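Local coordinates for fimbrial protein MyfA,Fimbrial protein MyfA,Fimbrial protein MyfA (Yersinia enterocolitica, PDB 5LND) that forms the major structural subunit of Myf fimbriae, adhesive surface polymers of pathogenic strains that are a probable virulence factor, at residues R58-L66 against E83-V94. Residues are numbered along the deposited sequence; the frame is centred on the assembly and turned at random.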
loop_
_atom_site.group_PDB
_atom_site.type_symbol
_atom_site.label_atom_id
_atom_site.label_comp_id
_atom_site.label_asym_id
_atom_site.label_seq_id
_atom_site.Cartn_x
_atom_site.Cartn_y
_atom_site.Cartn_z
ATOM N N ARG B 58 -2.864 -0.105 -1.297
ATOM C CA ARG B 58 -4.254 -0.540 -1.402
ATOM C C ARG B 58 -5.186 0.381 -0.623
ATOM O O ARG B 58 -4.807 0.922 0.418
ATOM C CB ARG B 58 -4.383 -1.975 -0.884
ATOM C CG ARG B 58 -3.319 -2.914 -1.436
ATOM C CD ARG B 58 -3.359 -4.289 -0.788
ATOM N NE ARG B 58 -4.599 -4.991 -1.083
ATOM C CZ ARG B 58 -4.875 -5.583 -2.244
ATOM N NH1 ARG B 58 -4.002 -5.565 -3.246
ATOM N NH2 ARG B 58 -6.041 -6.190 -2.407
ATOM N N VAL B 59 -6.398 0.572 -1.138
ATOM C CA VAL B 59 -7.449 1.299 -0.423
ATOM C C VAL B 59 -8.757 0.524 -0.493
ATOM O O VAL B 59 -9.213 0.190 -1.581
ATOM C CB VAL B 59 -7.670 2.702 -1.007
ATOM C CG1 VAL B 59 -8.727 3.454 -0.206
ATOM C CG2 VAL B 59 -6.373 3.469 -1.012
ATOM N N ASP B 60 -9.356 0.241 0.659
ATOM C CA ASP B 60 -10.608 -0.506 0.697
ATOM C C ASP B 60 -11.727 0.215 -0.035
ATOM O O ASP B 60 -11.787 1.443 -0.030
ATOM C CB ASP B 60 -11.031 -0.759 2.142
ATOM C CG ASP B 60 -10.068 -1.656 2.874
ATOM O OD1 ASP B 60 -9.368 -2.436 2.201
ATOM O OD2 ASP B 60 -10.007 -1.579 4.118
ATOM N N LEU B 61 -12.606 -0.558 -0.669
ATOM C CA LEU B 61 -13.788 -0.010 -1.325
ATOM C C LEU B 61 -15.035 -0.398 -0.544
ATOM O O LEU B 61 -15.074 -1.457 0.077
ATOM C CB LEU B 61 -13.880 -0.509 -2.758
ATOM C CG LEU B 61 -12.781 -0.000 -3.671
ATOM C CD1 LEU B 61 -12.994 -0.558 -5.070
ATOM C CD2 LEU B 61 -12.760 1.515 -3.672
ATOM N N HIS B 62 -16.035 0.475 -0.566
ATOM C CA HIS B 62 -17.291 0.242 0.129
ATOM C C HIS B 62 -18.436 0.689 -0.751
ATOM O O HIS B 62 -18.288 1.588 -1.575
ATOM C CB HIS B 62 -17.357 1.042 1.425
ATOM C CG HIS B 62 -16.159 0.885 2.297
ATOM N ND1 HIS B 62 -16.056 -0.108 3.247
ATOM C CD2 HIS B 62 -15.011 1.595 2.368
ATOM C CE1 HIS B 62 -14.896 0.002 3.866
ATOM N NE2 HIS B 62 -14.241 1.026 3.349
ATOM N N THR B 63 -19.589 0.066 -0.551
ATOM C CA THR B 63 -20.792 0.413 -1.288
ATOM C C THR B 63 -21.992 0.243 -0.369
ATOM O O THR B 63 -22.053 -0.703 0.410
ATOM C CB THR B 63 -20.936 -0.435 -2.591
ATOM O OG1 THR B 63 -22.109 -0.044 -3.307
ATOM C CG2 THR B 63 -21.010 -1.918 -2.285
ATOM N N ASN B 64 -22.925 1.183 -0.438
ATOM C CA ASN B 64 -24.127 1.117 0.373
ATOM C C ASN B 64 -25.275 0.493 -0.402
ATOM O O ASN B 64 -26.394 0.407 0.093
ATOM C CB ASN B 64 -24.537 2.513 0.846
ATOM C CG ASN B 64 -23.571 3.102 1.858
ATOM O OD1 ASN B 64 -23.001 2.388 2.684
ATOM N ND2 ASN B 64 -23.383 4.417 1.798
ATOM N N GLU B 65 -24.989 0.069 -1.626
ATOM C CA GLU B 65 -25.999 -0.492 -2.501
ATOM C C GLU B 65 -25.896 -2.003 -2.628
ATOM O O GLU B 65 -26.851 -2.644 -3.046
ATOM C CB GLU B 65 -25.916 0.142 -3.891
ATOM C CG GLU B 65 -26.128 1.655 -3.918
ATOM C CD GLU B 65 -24.911 2.418 -3.459
ATOM O OE1 GLU B 65 -23.790 1.940 -3.701
ATOM O OE2 GLU B 65 -25.073 3.478 -2.834
ATOM N N LEU B 66 -24.750 -2.576 -2.273
ATOM C CA LEU B 66 -24.552 -4.015 -2.429
ATOM C C LEU B 66 -24.188 -4.705 -1.119
ATOM O O LEU B 66 -23.599 -4.107 -0.224
ATOM C CB LEU B 66 -23.484 -4.313 -3.483
ATOM C CG LEU B 66 -23.508 -3.591 -4.831
ATOM C CD1 LEU B 66 -22.282 -3.984 -5.604
ATOM C CD2 LEU B 66 -24.719 -3.912 -5.649
ATOM N N GLU B 83 -27.625 0.438 -10.029
ATOM C CA GLU B 83 -26.459 1.294 -9.912
ATOM C C GLU B 83 -25.823 1.137 -8.547
ATOM O O GLU B 83 -26.510 0.870 -7.556
ATOM C CB GLU B 83 -26.850 2.749 -10.116
ATOM C CG GLU B 83 -27.695 2.974 -11.345
ATOM C CD GLU B 83 -27.680 4.405 -11.788
ATOM O OE1 GLU B 83 -27.021 5.226 -11.119
ATOM O OE2 GLU B 83 -28.318 4.708 -12.808
ATOM N N ALA B 84 -24.508 1.317 -8.503
ATOM C CA ALA B 84 -23.779 1.312 -7.241
ATOM C C ALA B 84 -22.628 2.288 -7.322
ATOM O O ALA B 84 -21.956 2.365 -8.348
ATOM C CB ALA B 84 -23.272 -0.070 -6.920
ATOM N N THR B 85 -22.415 3.041 -6.246
ATOM C CA THR B 85 -21.213 3.859 -6.119
ATOM C C THR B 85 -20.283 3.212 -5.103
ATOM O O THR B 85 -20.723 2.769 -4.043
ATOM C CB THR B 85 -21.529 5.291 -5.676
ATOM O OG1 THR B 85 -22.495 5.866 -6.560
ATOM C CG2 THR B 85 -20.273 6.149 -5.694
ATOM N N PHE B 86 -19.001 3.142 -5.434
ATOM C CA PHE B 86 -18.018 2.634 -4.498
ATOM C C PHE B 86 -17.237 3.807 -3.940
ATOM O O PHE B 86 -16.622 4.568 -4.690
ATOM C CB PHE B 86 -17.096 1.620 -5.175
ATOM C CG PHE B 86 -17.803 0.379 -5.636
ATOM C CD1 PHE B 86 -17.854 -0.747 -4.825
ATOM C CD2 PHE B 86 -18.425 0.340 -6.883
ATOM C CE1 PHE B 86 -18.511 -1.897 -5.248
ATOM C CE2 PHE B 86 -19.089 -0.804 -7.314
ATOM C CZ PHE B 86 -19.129 -1.922 -6.493
ATOM N N PHE B 87 -17.279 3.958 -2.623
ATOM C CA PHE B 87 -16.673 5.111 -1.988
ATOM C C PHE B 87 -15.549 4.700 -1.044
ATOM O O PHE B 87 -15.452 3.539 -0.648
ATOM C CB PHE B 87 -17.734 5.910 -1.234
ATOM C CG PHE B 87 -18.361 5.158 -0.100
ATOM C CD1 PHE B 87 -17.771 5.147 1.151
ATOM C CD2 PHE B 87 -19.542 4.458 -0.287
ATOM C CE1 PHE B 87 -18.337 4.452 2.184
ATOM C CE2 PHE B 87 -20.117 3.756 0.749
ATOM C CZ PHE B 87 -19.512 3.753 1.988
ATOM N N LEU B 88 -14.700 5.663 -0.697
ATOM C CA LEU B 88 -13.663 5.459 0.303
ATOM C C LEU B 88 -14.221 5.923 1.642
ATOM O O LEU B 88 -14.952 6.903 1.697
ATOM C CB LEU B 88 -12.425 6.257 -0.065
ATOM C CG LEU B 88 -11.909 6.055 -1.481
ATOM C CD1 LEU B 88 -10.613 6.809 -1.676
ATOM C CD2 LEU B 88 -11.734 4.576 -1.773
ATOM N N ALA B 89 -13.899 5.220 2.721
ATOM C CA ALA B 89 -14.456 5.583 4.016
ATOM C C ALA B 89 -13.847 6.879 4.548
ATOM O O ALA B 89 -12.686 7.199 4.290
ATOM C CB ALA B 89 -14.290 4.453 5.014
ATOM N N ALA B 90 -14.653 7.630 5.288
ATOM C CA ALA B 90 -14.172 8.804 5.995
ATOM C C ALA B 90 -13.113 8.394 7.007
ATOM O O ALA B 90 -13.300 7.422 7.735
ATOM C CB ALA B 90 -15.314 9.470 6.705
ATOM N N GLY B 91 -12.015 9.142 7.068
ATOM C CA GLY B 91 -10.966 8.866 8.034
ATOM C C GLY B 91 -9.797 8.086 7.464
ATOM O O GLY B 91 -8.751 7.953 8.115
ATOM N N ASP B 92 -9.983 7.554 6.258
ATOM C CA ASP B 92 -8.918 6.844 5.560
ATOM C C ASP B 92 -7.805 7.793 5.123
ATOM O O ASP B 92 -8.063 8.819 4.495
ATOM C CB ASP B 92 -9.477 6.083 4.351
ATOM C CG ASP B 92 -10.015 4.706 4.713
ATOM O OD1 ASP B 92 -10.625 4.567 5.794
ATOM O OD2 ASP B 92 -9.819 3.764 3.910
ATOM N N GLU B 93 -6.571 7.443 5.470
ATOM C CA GLU B 93 -5.414 8.215 5.061
ATOM C C GLU B 93 -4.941 7.688 3.728
ATOM O O GLU B 93 -4.408 6.589 3.645
ATOM C CB GLU B 93 -4.311 8.116 6.104
ATOM C CG GLU B 93 -4.737 8.669 7.454
ATOM C CD GLU B 93 -3.576 9.256 8.232
ATOM O OE1 GLU B 93 -2.420 9.084 7.776
ATOM O OE2 GLU B 93 -3.825 9.885 9.288
ATOM N N VAL B 94 -5.162 8.472 2.679
ATOM C CA VAL B 94 -4.928 8.022 1.315
ATOM C C VAL B 94 -3.779 8.768 0.671
ATOM O O VAL B 94 -3.721 9.987 0.713
ATOM C CB VAL B 94 -6.169 8.223 0.458
ATOM C CG1 VAL B 94 -5.893 7.784 -0.952
ATOM C CG2 VAL B 94 -7.335 7.436 1.027
HETATM O O HOH W 1 -8.388 1.588 3.129
HETATM O O HOH W 2 -12.067 3.247 2.347
#
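His62 and Phe87 join the two segments through a single antiparallel bridge, a hydrogen-bonded pair. Phe87 N gives the straighter bond to His62 O (2.8 Å, 157° at the hydrogen), and His62 N returns a more bent one to Phe87 O at 3.1 Å.

Beyond the bridge, a carboxylate takes over the pairing. Bent at chi2 (77°), Glu65 curls back so that OE1 accepts Thr85 N at 3.1 Å from above the carboxylate plane. Thr63 OG1 donates to the same OE1 from the opposite face at 2.6 Å, fixing the acceptor; the rotamer that turns OG1 to the carboxylate also lays CB and CG2 of Thr63 against the Phe86 ring. Glutamate has the length to reach a strand N-H from the loop, and threonine supplies the short donor that steadies it. At the other end, one water links Asp60 N to Asp92 OD2, while a second ties Asp60 O, Ala89 N and that same OD2 together.

Beside the bridge, the His62 methylene rather than its imidazole covers the Phe87 ring: CB sits over one face, 3.8 Å from the centroid, a CH-pi contact. The imidazole is slid away, barely overlapping, and turns its edge to Phe87 O. The amide of Asn64 crosses the far end of the Phe87 ring, its plane turned 48°.

Apolar groups line the inner side. Branched methyls of Val59 (CG1) and Leu61 (CD2) converge on Leu88 CD2, the former at 3.6 Å, while the long, flat Phe86 reaches both Thr63 and, through CZ, Leu66 CD1.

Within the Ig-like beta sandwich, the contact connects the two sheets at an edge. Strand 81-88 pairs with strand 22-30, strand 58-60 with strand 37-52, and Trp73 of strand 72-75 meets Phe86 edge-to-face in the interior.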